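Local coordinates for cysteine desulfurase (Elizabethkingia anophelis NUHP1, PDB 5VPR), which probably removes sulfur from L-cysteine to give L-alanine, passing it to a sulfur carrier, with pyridoxal 5'-phosphate bound covalently as cofactor, at residues A[51-56]-A[70-75]; A[79-84]-A[90-95]; A[217-220]-A[226-229]; A[240-245]-A[291-296]. All coordinates share one frame; numbering follows the deposited sequence.

Contact 1. Residues A[51-56]-A[70-75]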
loop_
_atom_site.group_PDB
_atom_site.type_symbol
_atom_site.label_atom_id
_atom_site.label_comp_id
_atom_site.label_asym_id
_atom_site.label_seq_id
_atom_site.Cartn_x
_atom_site.Cartn_y
_atom_site.Cartn_z
ATOM N N ASN A 51 -12.383 19.753 -1.122
ATOM C CA ASN A 51 -13.426 20.744 -1.347
ATOM C C ASN A 51 -12.902 22.164 -1.167
ATOM O O ASN A 51 -13.235 23.054 -1.956
ATOM C CB ASN A 51 -14.586 20.476 -0.390
ATOM C CG ASN A 51 -15.839 21.217 -0.780
ATOM O OD1 ASN A 51 -16.147 22.279 -0.230
ATOM N ND2 ASN A 51 -16.568 20.669 -1.744
ATOM N N ASN A 52 -12.089 22.403 -0.133
ATOM C CA ASN A 52 -11.552 23.747 0.081
ATOM C C ASN A 52 -10.653 24.174 -1.074
ATOM O O ASN A 52 -10.646 25.351 -1.464
ATOM C CB ASN A 52 -10.779 23.823 1.400
ATOM C CG ASN A 52 -11.685 23.795 2.612
ATOM O OD1 ASN A 52 -12.838 24.234 2.555
ATOM N ND2 ASN A 52 -11.169 23.277 3.723
ATOM N N TYR A 53 -9.874 23.237 -1.621
ATOM C CA TYR A 53 -9.033 23.559 -2.768
ATOM C C TYR A 53 -9.877 24.033 -3.949
ATOM O O TYR A 53 -9.598 25.077 -4.549
ATOM C CB TYR A 53 -8.178 22.354 -3.187
ATOM C CG TYR A 53 -7.524 22.624 -4.527
ATOM C CD1 TYR A 53 -6.425 23.480 -4.620
ATOM C CD2 TYR A 53 -8.059 22.102 -5.707
ATOM C CE1 TYR A 53 -5.849 23.780 -5.844
ATOM C CE2 TYR A 53 -7.495 22.388 -6.928
ATOM C CZ TYR A 53 -6.386 23.233 -6.988
ATOM O OH TYR A 53 -5.817 23.519 -8.203
ATOM N N TYR A 54 -10.922 23.273 -4.299
ATOM C CA TYR A 54 -11.702 23.639 -5.478
ATOM C C TYR A 54 -12.548 24.883 -5.241
ATOM O O TYR A 54 -12.811 25.641 -6.186
ATOM C CB TYR A 54 -12.598 22.479 -5.919
ATOM C CG TYR A 54 -11.873 21.349 -6.624
ATOM C CD1 TYR A 54 -11.939 20.048 -6.138
ATOM C CD2 TYR A 54 -11.129 21.583 -7.779
ATOM C CE1 TYR A 54 -11.276 19.003 -6.782
ATOM C CE2 TYR A 54 -10.454 20.553 -8.416
ATOM C CZ TYR A 54 -10.535 19.270 -7.909
ATOM O OH TYR A 54 -9.902 18.247 -8.562
ATOM N N GLU A 55 -12.999 25.119 -4.006
ATOM C CA GLU A 55 -13.818 26.300 -3.790
ATOM C C GLU A 55 -13.007 27.571 -3.570
ATOM O O GLU A 55 -13.589 28.663 -3.651
ATOM C CB GLU A 55 -14.772 26.080 -2.615
ATOM C CG GLU A 55 -15.794 25.003 -2.918
ATOM C CD GLU A 55 -16.879 24.910 -1.877
ATOM O OE1 GLU A 55 -17.867 24.189 -2.110
ATOM O OE2 GLU A 55 -16.744 25.567 -0.830
ATOM N N HIS A 56 -11.692 27.480 -3.326
ATOM C CA HIS A 56 -10.961 28.694 -2.972
ATOM C C HIS A 56 -9.661 28.924 -3.729
ATOM O O HIS A 56 -9.259 30.078 -3.893
ATOM C CB HIS A 56 -10.663 28.722 -1.465
ATOM C CG HIS A 56 -11.895 28.800 -0.628
ATOM N ND1 HIS A 56 -12.447 27.697 -0.010
ATOM C CD2 HIS A 56 -12.715 29.839 -0.350
ATOM C CE1 HIS A 56 -13.541 28.061 0.634
ATOM N NE2 HIS A 56 -13.726 29.355 0.443
ATOM N N GLN A 70 -0.257 31.114 -7.815
ATOM C CA GLN A 70 0.799 31.092 -6.803
ATOM C C GLN A 70 0.374 30.318 -5.564
ATOM O O GLN A 70 1.151 29.525 -5.014
ATOM C CB GLN A 70 1.200 32.514 -6.408
ATOM C CG GLN A 70 1.871 33.302 -7.510
ATOM C CD GLN A 70 2.291 34.676 -7.044
ATOM O OE1 GLN A 70 2.862 34.825 -5.963
ATOM N NE2 GLN A 70 1.998 35.693 -7.848
ATOM N N VAL A 71 -0.848 30.547 -5.090
ATOM C CA VAL A 71 -1.311 29.841 -3.901
ATOM C C VAL A 71 -1.454 28.344 -4.183
ATOM O O VAL A 71 -1.021 27.501 -3.386
ATOM C CB VAL A 71 -2.628 30.460 -3.409
ATOM C CG1 VAL A 71 -3.178 29.670 -2.225
ATOM C CG2 VAL A 71 -2.403 31.929 -3.038
ATOM N N ALA A 72 -2.059 27.989 -5.321
ATOM C CA ALA A 72 -2.192 26.572 -5.658
ATOM C C ALA A 72 -0.829 25.891 -5.706
ATOM O O ALA A 72 -0.660 24.783 -5.182
ATOM C CB ALA A 72 -2.914 26.414 -7.001
ATOM N N THR A 73 0.160 26.554 -6.318
ATOM C CA THR A 73 1.499 25.983 -6.440
ATOM C C THR A 73 2.118 25.752 -5.067
ATOM O O THR A 73 2.687 24.688 -4.793
ATOM C CB THR A 73 2.390 26.913 -7.271
ATOM O OG1 THR A 73 1.799 27.126 -8.560
ATOM C CG2 THR A 73 3.781 26.316 -7.451
ATOM N N GLU A 74 2.013 26.753 -4.192
ATOM C CA GLU A 74 2.584 26.657 -2.853
ATOM C C GLU A 74 1.930 25.534 -2.047
ATOM O O GLU A 74 2.608 24.802 -1.313
ATOM C CB GLU A 74 2.422 28.003 -2.151
ATOM C CG GLU A 74 3.057 28.108 -0.788
ATOM C CD GLU A 74 2.998 29.531 -0.254
ATOM O OE1 GLU A 74 2.498 30.422 -0.985
ATOM O OE2 GLU A 74 3.449 29.756 0.891
ATOM N N MET A 75 0.610 25.396 -2.157
ATOM C CA MET A 75 -0.085 24.345 -1.420
ATOM C C MET A 75 0.363 22.963 -1.878
ATOM O O MET A 75 0.530 22.054 -1.056
ATOM C CB MET A 75 -1.601 24.492 -1.585
ATOM C CG MET A 75 -2.191 25.723 -0.893
ATOM S SD MET A 75 -3.933 25.968 -1.303
ATOM C CE MET A 75 -4.687 24.436 -0.728
#
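Y53 and A72 meet where two helices of the class-V aminotransferase fold, 44-56 and 67-87, touch through the ring of Y53 and the methyls of A72 and M75. The backbones stay well apart, with the CA atoms of Y53 and A72 8.0 Å from each other, so side chains alone bridge the gap. On the packed side the Y53 ring presents its edge to the second helix: CE1 lies 4.1 Å from A72 CB, and both this methyl and the terminal methyl of M75 sit near the ring plane, not over a face. With CG anti to the backbone N (chi1 169°), the Y53 ring swings across to helix 67-87, although the bond from CA to CB does not aim there. Its hydroxyl passes beyond the contact, bonded to N58 ND2 and more weakly to A59 N in the loop between the helices, which ties down the polar end of an otherwise buried side chain. I287, A288 and I291 of helix 287-303 also pack on Y53, and V61 of the connecting loop lies against A72. The contact thins out toward solvent: N52, E55 and H56 are exposed and touch nothing of 70-75. There H56 turns back on its own helix, its ND1 donating to N52 O at 3.3 Å, in the carbonyl plane and on a lone pair. M75 completes the packed side, its chain extended at chi2 and then bent at chi3 (59°) to bring CE within 4.4 Å of Y53 CD1.

Contact 2. Residues A[79-84]-A[90-95]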
loop_
_atom_site.group_PDB
_atom_site.type_symbol
_atom_site.label_atom_id
_atom_site.label_comp_id
_atom_site.label_asym_id
_atom_site.label_seq_id
_atom_site.Cartn_x
_atom_site.Cartn_y
_atom_site.Cartn_z
ATOM N N ALA A 79 2.400 20.163 0.303
ATOM C CA ALA A 79 2.010 18.756 0.395
ATOM C C ALA A 79 3.189 17.842 0.087
ATOM O O ALA A 79 3.388 16.821 0.766
ATOM C CB ALA A 79 0.848 18.458 -0.551
ATOM N N ARG A 80 4.001 18.207 -0.906
ATOM C CA ARG A 80 5.198 17.419 -1.184
ATOM C C ARG A 80 6.100 17.336 0.038
ATOM O O ARG A 80 6.683 16.282 0.314
ATOM C CB ARG A 80 5.975 17.997 -2.366
ATOM C CG ARG A 80 7.057 17.026 -2.888
ATOM C CD ARG A 80 7.945 17.642 -3.997
ATOM N NE ARG A 80 7.205 18.364 -5.049
ATOM C CZ ARG A 80 6.780 17.842 -6.202
ATOM N NH1 ARG A 80 6.979 16.560 -6.493
ATOM N NH2 ARG A 80 6.149 18.614 -7.088
ATOM N N LYS A 81 6.234 18.439 0.785
ATOM C CA LYS A 81 7.114 18.421 1.948
ATOM C C LYS A 81 6.517 17.605 3.086
ATOM O O LYS A 81 7.258 16.992 3.868
ATOM C CB LYS A 81 7.429 19.851 2.405
ATOM C CG LYS A 81 8.215 20.694 1.371
ATOM C CD LYS A 81 8.639 22.037 1.957
ATOM C CE LYS A 81 9.376 22.892 0.921
ATOM N NZ LYS A 81 8.507 23.081 -0.282
ATOM N N LYS A 82 5.188 17.580 3.201
ATOM C CA LYS A 82 4.558 16.702 4.184
ATOM C C LYS A 82 4.887 15.242 3.893
ATOM O O LYS A 82 5.254 14.485 4.799
ATOM C CB LYS A 82 3.045 16.916 4.202
ATOM C CG LYS A 82 2.577 18.295 4.674
ATOM C CD LYS A 82 1.051 18.364 4.529
ATOM C CE LYS A 82 0.443 19.718 4.875
ATOM N NZ LYS A 82 -1.057 19.624 4.723
ATOM N N VAL A 83 4.762 14.829 2.628
ATOM C CA VAL A 83 5.083 13.453 2.260
ATOM C C VAL A 83 6.567 13.174 2.481
ATOM O O VAL A 83 6.941 12.106 2.981
ATOM C CB VAL A 83 4.670 13.171 0.802
ATOM C CG1 VAL A 83 5.082 11.763 0.400
ATOM C CG2 VAL A 83 3.159 13.353 0.625
ATOM N N GLN A 84 7.431 14.129 2.108
ATOM C CA GLN A 84 8.869 13.995 2.355
ATOM C C GLN A 84 9.160 13.662 3.817
ATOM O O GLN A 84 9.860 12.687 4.119
ATOM C CB GLN A 84 9.598 15.288 1.958
ATOM C CG GLN A 84 11.121 15.188 2.133
ATOM C CD GLN A 84 11.800 16.515 2.398
ATOM O OE1 GLN A 84 11.216 17.587 2.214
ATOM N NE2 GLN A 84 13.050 16.450 2.845
ATOM N N LYS A 90 15.339 12.625 2.327
ATOM C CA LYS A 90 16.263 13.709 2.632
ATOM C C LYS A 90 15.900 14.991 1.891
ATOM O O LYS A 90 16.103 16.089 2.424
ATOM C CB LYS A 90 17.698 13.286 2.308
ATOM C CG LYS A 90 18.742 14.325 2.649
ATOM C CD LYS A 90 20.149 13.740 2.551
ATOM C CE LYS A 90 21.207 14.778 2.872
ATOM N NZ LYS A 90 22.565 14.172 2.816
ATOM N N HIS A 91 15.354 14.892 0.679
ATOM C CA HIS A 91 15.050 16.090 -0.093
ATOM C C HIS A 91 13.608 16.068 -0.567
ATOM O O HIS A 91 13.076 15.011 -0.918
ATOM C CB HIS A 91 15.969 16.229 -1.295
ATOM C CG HIS A 91 17.418 16.303 -0.934
ATOM N ND1 HIS A 91 17.983 17.411 -0.340
ATOM C CD2 HIS A 91 18.413 15.396 -1.070
ATOM C CE1 HIS A 91 19.271 17.190 -0.142
ATOM N NE2 HIS A 91 19.558 15.978 -0.578
ATOM N N ASP A 92 12.987 17.252 -0.602
ATOM C CA ASP A 92 11.646 17.342 -1.163
ATOM C C ASP A 92 11.648 16.917 -2.627
ATOM O O ASP A 92 10.708 16.265 -3.080
ATOM C CB ASP A 92 11.082 18.755 -0.996
ATOM C CG ASP A 92 11.869 19.804 -1.774
ATOM O OD1 ASP A 92 13.081 19.611 -2.010
ATOM O OD2 ASP A 92 11.264 20.822 -2.151
ATOM N N TYR A 93 12.727 17.217 -3.368
ATOM C CA TYR A 93 12.709 16.879 -4.785
ATOM C C TYR A 93 12.896 15.396 -5.062
ATOM O O TYR A 93 12.843 15.000 -6.234
ATOM C CB TYR A 93 13.766 17.685 -5.548
ATOM C CG TYR A 93 15.169 17.671 -4.959
ATOM C CD1 TYR A 93 16.015 16.576 -5.131
ATOM C CD2 TYR A 93 15.657 18.773 -4.262
ATOM C CE1 TYR A 93 17.306 16.576 -4.606
ATOM C CE2 TYR A 93 16.942 18.784 -3.739
ATOM C CZ TYR A 93 17.761 17.687 -3.917
ATOM O OH TYR A 93 19.030 17.707 -3.387
ATOM N N GLU A 94 13.096 14.563 -4.038
ATOM C CA GLU A 94 13.058 13.116 -4.218
ATOM C C GLU A 94 11.642 12.555 -4.155
ATOM O O GLU A 94 11.453 11.360 -4.414
ATOM C CB GLU A 94 13.950 12.430 -3.159
ATOM C CG GLU A 94 15.462 12.768 -3.321
ATOM C CD GLU A 94 16.351 12.238 -2.182
ATOM O OE1 GLU A 94 15.931 12.294 -1.006
ATOM O OE2 GLU A 94 17.479 11.773 -2.474
ATOM N N VAL A 95 10.648 13.378 -3.827
ATOM C CA VAL A 95 9.263 12.928 -3.691
ATOM C C VAL A 95 8.529 13.301 -4.972
ATOM O O VAL A 95 8.340 14.486 -5.265
ATOM C CB VAL A 95 8.594 13.547 -2.456
ATOM C CG1 VAL A 95 7.159 13.010 -2.281
ATOM C CG2 VAL A 95 9.434 13.287 -1.198
HETATM O O HOH W 1 8.594 20.986 -2.351
#
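R80 supplies the hydrogen bond between the two segments: its NH1 donates to V95 O at 2.8 Å, with an N-H...O angle of 157°. The acceptor lies in the guanidinium plane, and the donor in the carbonyl plane of V95. The R80 chain starts out extended and bends at chi3 (-46°), which lays CD 3.2 Å from D92 O before the guanidinium reaches V95. Salt bridges from NH1 to E281 and from NE to E77 fix the rotation of the group further.

Charge and water act on the more exposed side. The K81 chain runs alongside D92 with both ends heading in one direction, but NZ and OD2 are too far apart for a salt bridge. A water lies between them, accepting from K81 NZ at 2.9 Å and sitting 2.7 Å from D92 OD2, to which it can donate.

Q84 lays its amide against the backbone of 90-92, where CD is 3.3 Å from D92 N and OE1 is 3.4 Å from D92 CB; its NE2 bonds to A89 O just before this segment.

Apolar packing fills the buried side. V95 reaches V83 with one methyl, CG1 to CG1 at 3.6 Å, and rests the other, CG2, on CA and CB of Q84. I242 of strand 241-245 touches both valines. The arrangement is a helix-to-strand connection: the chain leaves helix 67-87, makes the short 3-10 turn 92-94, and enters strand 95-98, outermost of the large sheet within this chain, beside the helix it has just left.

Contact 3. Residues A[217-220]-A[226-229]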
loop_
_atom_site.group_PDB
_atom_site.type_symbol
_atom_site.label_atom_id
_atom_site.label_comp_id
_atom_site.label_asym_id
_atom_site.label_seq_id
_atom_site.Cartn_x
_atom_site.Cartn_y
_atom_site.Cartn_z
ATOM N N ILE A 217 7.524 4.563 7.828
ATOM C CA ILE A 217 8.494 4.369 6.758
ATOM C C ILE A 217 9.627 5.370 6.950
ATOM O O ILE A 217 9.377 6.562 7.159
ATOM C CB ILE A 217 7.834 4.553 5.375
ATOM C CG1 ILE A 217 6.677 3.568 5.178
ATOM C CG2 ILE A 217 8.880 4.478 4.258
ATOM C CD1 ILE A 217 7.070 2.121 5.292
ATOM N N ASP A 218 10.870 4.892 6.861
ATOM C CA ASP A 218 12.065 5.742 6.873
ATOM C C ASP A 218 12.947 5.259 5.727
ATOM O O ASP A 218 13.723 4.307 5.890
ATOM C CB ASP A 218 12.806 5.669 8.219
ATOM C CG ASP A 218 13.983 6.654 8.320
ATOM O OD1 ASP A 218 14.546 7.078 7.286
ATOM O OD2 ASP A 218 14.353 7.008 9.463
ATOM N N VAL A 219 12.832 5.926 4.573
ATOM C CA VAL A 219 13.547 5.485 3.386
ATOM C C VAL A 219 15.049 5.695 3.528
ATOM O O VAL A 219 15.823 5.035 2.822
ATOM C CB VAL A 219 13.033 6.202 2.117
ATOM C CG1 VAL A 219 11.524 5.921 1.895
ATOM C CG2 VAL A 219 13.326 7.706 2.192
ATOM N N GLN A 220 15.487 6.592 4.424
ATOM C CA GLN A 220 16.920 6.780 4.627
ATOM C C GLN A 220 17.528 5.589 5.350
ATOM O O GLN A 220 18.563 5.063 4.925
ATOM C CB GLN A 220 17.203 8.087 5.377
ATOM C CG GLN A 220 17.117 9.314 4.448
ATOM C CD GLN A 220 17.564 10.618 5.096
ATOM O OE1 GLN A 220 18.761 10.890 5.209
ATOM N NE2 GLN A 220 16.600 11.443 5.498
ATOM N N PHE A 226 14.164 3.166 -4.616
ATOM C CA PHE A 226 12.827 3.652 -4.935
ATOM C C PHE A 226 11.853 3.127 -3.894
ATOM O O PHE A 226 12.015 2.018 -3.383
ATOM C CB PHE A 226 12.322 3.174 -6.300
ATOM C CG PHE A 226 13.236 3.458 -7.424
ATOM C CD1 PHE A 226 14.122 2.490 -7.870
ATOM C CD2 PHE A 226 13.208 4.687 -8.061
ATOM C CE1 PHE A 226 14.970 2.743 -8.925
ATOM C CE2 PHE A 226 14.060 4.946 -9.118
ATOM C CZ PHE A 226 14.940 3.978 -9.549
ATOM N N PHE A 227 10.813 3.913 -3.613
ATOM C CA PHE A 227 9.751 3.499 -2.704
ATOM C C PHE A 227 8.444 4.055 -3.246
ATOM O O PHE A 227 8.332 5.265 -3.422
ATOM C CB PHE A 227 9.995 4.003 -1.275
ATOM C CG PHE A 227 8.999 3.468 -0.266
ATOM C CD1 PHE A 227 9.202 2.237 0.345
ATOM C CD2 PHE A 227 7.857 4.193 0.061
ATOM C CE1 PHE A 227 8.288 1.733 1.269
ATOM C CE2 PHE A 227 6.927 3.690 0.977
ATOM C CZ PHE A 227 7.149 2.458 1.588
ATOM N N ALA A 228 7.467 3.189 -3.526
ATOM C CA ALA A 228 6.230 3.621 -4.169
ATOM C C ALA A 228 5.008 3.221 -3.346
ATOM O O ALA A 228 4.972 2.131 -2.762
ATOM C CB ALA A 228 6.132 3.038 -5.588
ATOM N N PHE A 229 3.997 4.097 -3.302
ATOM C CA PHE A 229 2.783 3.771 -2.563
ATOM C C PHE A 229 1.623 4.586 -3.120
ATOM O O PHE A 229 1.799 5.457 -3.981
ATOM C CB PHE A 229 2.943 3.957 -1.031
ATOM C CG PHE A 229 3.354 5.348 -0.591
ATOM C CD1 PHE A 229 4.664 5.774 -0.724
ATOM C CD2 PHE A 229 2.443 6.195 0.036
ATOM C CE1 PHE A 229 5.058 7.030 -0.288
ATOM C CE2 PHE A 229 2.830 7.477 0.464
ATOM C CZ PHE A 229 4.140 7.880 0.315
#
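I217 sets its CG2 methyl over one face of the F227 ring, off its centre, a CH-pi contact 4.0 Å from the ring centroid and 20° off the normal. It belongs to the crossover of a beta-alpha-beta unit, in which the short helix 219-222 links strand 203-207 to its parallel neighbour 226-230 in the large mixed sheet. The two side chains meet head-on. F227 stands out from the strand with CG anti to the backbone N (chi1 -174°), carrying its ring toward I217, whose CD1 lies 3.7 Å from CZ at the far end of the ring. V219, the first residue of the helix, packs on the base of the same side chain. I87 of helix 67-87 touches both I217 and V219, and Y244 of the adjacent strand packs on V219 and F227; all three touching residues are buried. D218, between the two apolar residues, is the N-cap: its OD1 accepts a weak bond from Q220 N and another bond from N88 ND2, giving the loop a polar outer side. Where the F227 side chain leaves the strand, V219 CG1 comes within 4.0 Å of F227 CB.

Contact 4. Residues A[240-245]-A[291-296]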
loop_
_atom_site.group_PDB
_atom_site.type_symbol
_atom_site.label_atom_id
_atom_site.label_comp_id
_atom_site.label_asym_id
_atom_site.label_seq_id
_atom_site.Cartn_x
_atom_site.Cartn_y
_atom_site.Cartn_z
ATOM N N THR A 240 -4.115 9.058 -6.754
ATOM C CA THR A 240 -2.909 9.632 -6.179
ATOM C C THR A 240 -1.916 8.549 -5.770
ATOM O O THR A 240 -2.276 7.437 -5.363
ATOM C CB THR A 240 -3.209 10.512 -4.929
ATOM O OG1 THR A 240 -3.811 9.712 -3.896
ATOM C CG2 THR A 240 -4.159 11.633 -5.284
ATOM N N GLY A 241 -0.653 8.906 -5.861
ATOM C CA GLY A 241 0.385 8.061 -5.320
ATOM C C GLY A 241 1.658 8.859 -5.218
ATOM O O GLY A 241 1.708 10.051 -5.540
ATOM N N ILE A 242 2.697 8.171 -4.783
ATOM C CA ILE A 242 4.002 8.766 -4.577
ATOM C C ILE A 242 5.034 7.798 -5.114
ATOM O O ILE A 242 4.904 6.583 -4.931
ATOM C CB ILE A 242 4.247 9.040 -3.079
ATOM C CG1 ILE A 242 3.300 10.134 -2.592
ATOM C CG2 ILE A 242 5.696 9.435 -2.849
ATOM C CD1 ILE A 242 3.657 11.521 -3.146
ATOM N N LEU A 243 6.045 8.325 -5.795
ATOM C CA LEU A 243 7.261 7.575 -6.078
ATOM C C LEU A 243 8.415 8.369 -5.481
ATOM O O LEU A 243 8.688 9.492 -5.920
ATOM C CB LEU A 243 7.455 7.358 -7.578
ATOM C CG LEU A 243 8.821 6.749 -7.921
ATOM C CD1 LEU A 243 8.915 5.350 -7.300
ATOM C CD2 LEU A 243 9.019 6.704 -9.441
ATOM N N TYR A 244 9.039 7.822 -4.437
ATOM C CA TYR A 244 10.294 8.357 -3.927
ATOM C C TYR A 244 11.451 7.687 -4.649
ATOM O O TYR A 244 11.407 6.484 -4.928
ATOM C CB TYR A 244 10.439 8.109 -2.417
ATOM C CG TYR A 244 11.892 8.089 -1.955
ATOM C CD1 TYR A 244 12.563 9.273 -1.673
ATOM C CD2 TYR A 244 12.590 6.879 -1.793
ATOM C CE1 TYR A 244 13.898 9.266 -1.255
ATOM C CE2 TYR A 244 13.915 6.861 -1.369
ATOM C CZ TYR A 244 14.562 8.062 -1.112
ATOM O OH TYR A 244 15.860 8.063 -0.698
ATOM N N GLY A 245 12.485 8.466 -4.949
ATOM C CA GLY A 245 13.746 7.899 -5.387
ATOM C C GLY A 245 14.938 8.673 -4.862
ATOM O O GLY A 245 14.881 9.903 -4.798
ATOM N N ILE A 291 -2.553 17.721 -3.015
ATOM C CA ILE A 291 -2.815 18.446 -1.772
ATOM C C ILE A 291 -3.470 17.525 -0.750
ATOM O O ILE A 291 -3.098 17.512 0.433
ATOM C CB ILE A 291 -3.678 19.692 -2.054
ATOM C CG1 ILE A 291 -2.865 20.738 -2.828
ATOM C CG2 ILE A 291 -4.209 20.288 -0.754
ATOM C CD1 ILE A 291 -3.712 21.878 -3.350
ATOM N N ALA A 292 -4.444 16.726 -1.194
ATOM C CA ALA A 292 -5.214 15.911 -0.265
ATOM C C ALA A 292 -4.412 14.721 0.265
ATOM O O ALA A 292 -4.652 14.288 1.401
ATOM C CB ALA A 292 -6.501 15.442 -0.936
ATOM N N ILE A 293 -3.457 14.181 -0.512
ATOM C CA ILE A 293 -2.620 13.121 0.060
ATOM C C ILE A 293 -1.723 13.696 1.157
ATOM O O ILE A 293 -1.377 12.993 2.116
ATOM C CB ILE A 293 -1.817 12.357 -1.023
ATOM C CG1 ILE A 293 -1.418 10.958 -0.509
ATOM C CG2 ILE A 293 -0.559 13.104 -1.464
ATOM C CD1 ILE A 293 -0.671 10.090 -1.513
ATOM N N GLY A 294 -1.359 14.982 1.066
ATOM C CA GLY A 294 -0.706 15.626 2.201
ATOM C C GLY A 294 -1.605 15.698 3.421
ATOM O O GLY A 294 -1.142 15.560 4.562
ATOM N N THR A 295 -2.902 15.939 3.204
ATOM C CA THR A 295 -3.857 15.963 4.306
ATOM C C THR A 295 -4.043 14.574 4.905
ATOM O O THR A 295 -4.239 14.441 6.115
ATOM C CB THR A 295 -5.196 16.523 3.820
ATOM O OG1 THR A 295 -4.956 17.740 3.108
ATOM C CG2 THR A 295 -6.132 16.805 4.995
ATOM N N ALA A 296 -3.966 13.532 4.078
ATOM C CA ALA A 296 -3.998 12.170 4.601
ATOM C C ALA A 296 -2.763 11.869 5.449
ATOM O O ALA A 296 -2.857 11.159 6.459
ATOM C CB ALA A 296 -4.125 11.188 3.437
#
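Strand 241-245 and helix 287-303 come closest just before the strand begins, at T240, whose CA is 7.2 Å from the CA of I293, and the later residues of the strand leave the helix behind. I293 carries the whole contact with its terminal methyl. Its CG1 is anti to the backbone N (chi1 -157°) and CD1 continues the chain (chi2 178°), an extended course that carries the methyl across to the strand. There CD1 lies 4.0 Å from T240 OG1 and 4.1 Å from I242 CG1, with the CA of G241 slightly farther away. The T240 and I293 side chains run past one another head to tail, whereas I242 crosses I293 at a slant. The T240 hydroxyl, buried beside this methyl, is hydrogen-bonded to P237 O. I242 also touches V95 and F97 of strand 95-98 and F229 of strand 226-230. Helix 44-56 lies against other parts of the helix segment, with I50 on A292 and A49 on T295. This is apolar helix-on-sheet packing in the large domain of a fold-type I pyridoxal-phosphate enzyme, here on the antiparallel strand next to the outermost strand within this chain.

In the fold
Contacts 3 and 4 are wholly buried and belong to the large sheet, through neighbouring strands 226-230 and 241-245, whose backbones pair between F227 and Y244 and between F229 and I242. Contact 2 is partly buried: its valine side reaches the same core, where V83 touches F229, while its lysine, aspartate and water lie on its more exposed side. Contact 1, whose centre is about 27 Å from the centre of the chain, uses the earlier part of helix 67-87, which contact 2 also uses; although peripheral, its touching side chains are largely buried, and M75 packs on I291 from 291-296. Polar bridging across segments marks contact 2, whereas the other three rest on apolar packing.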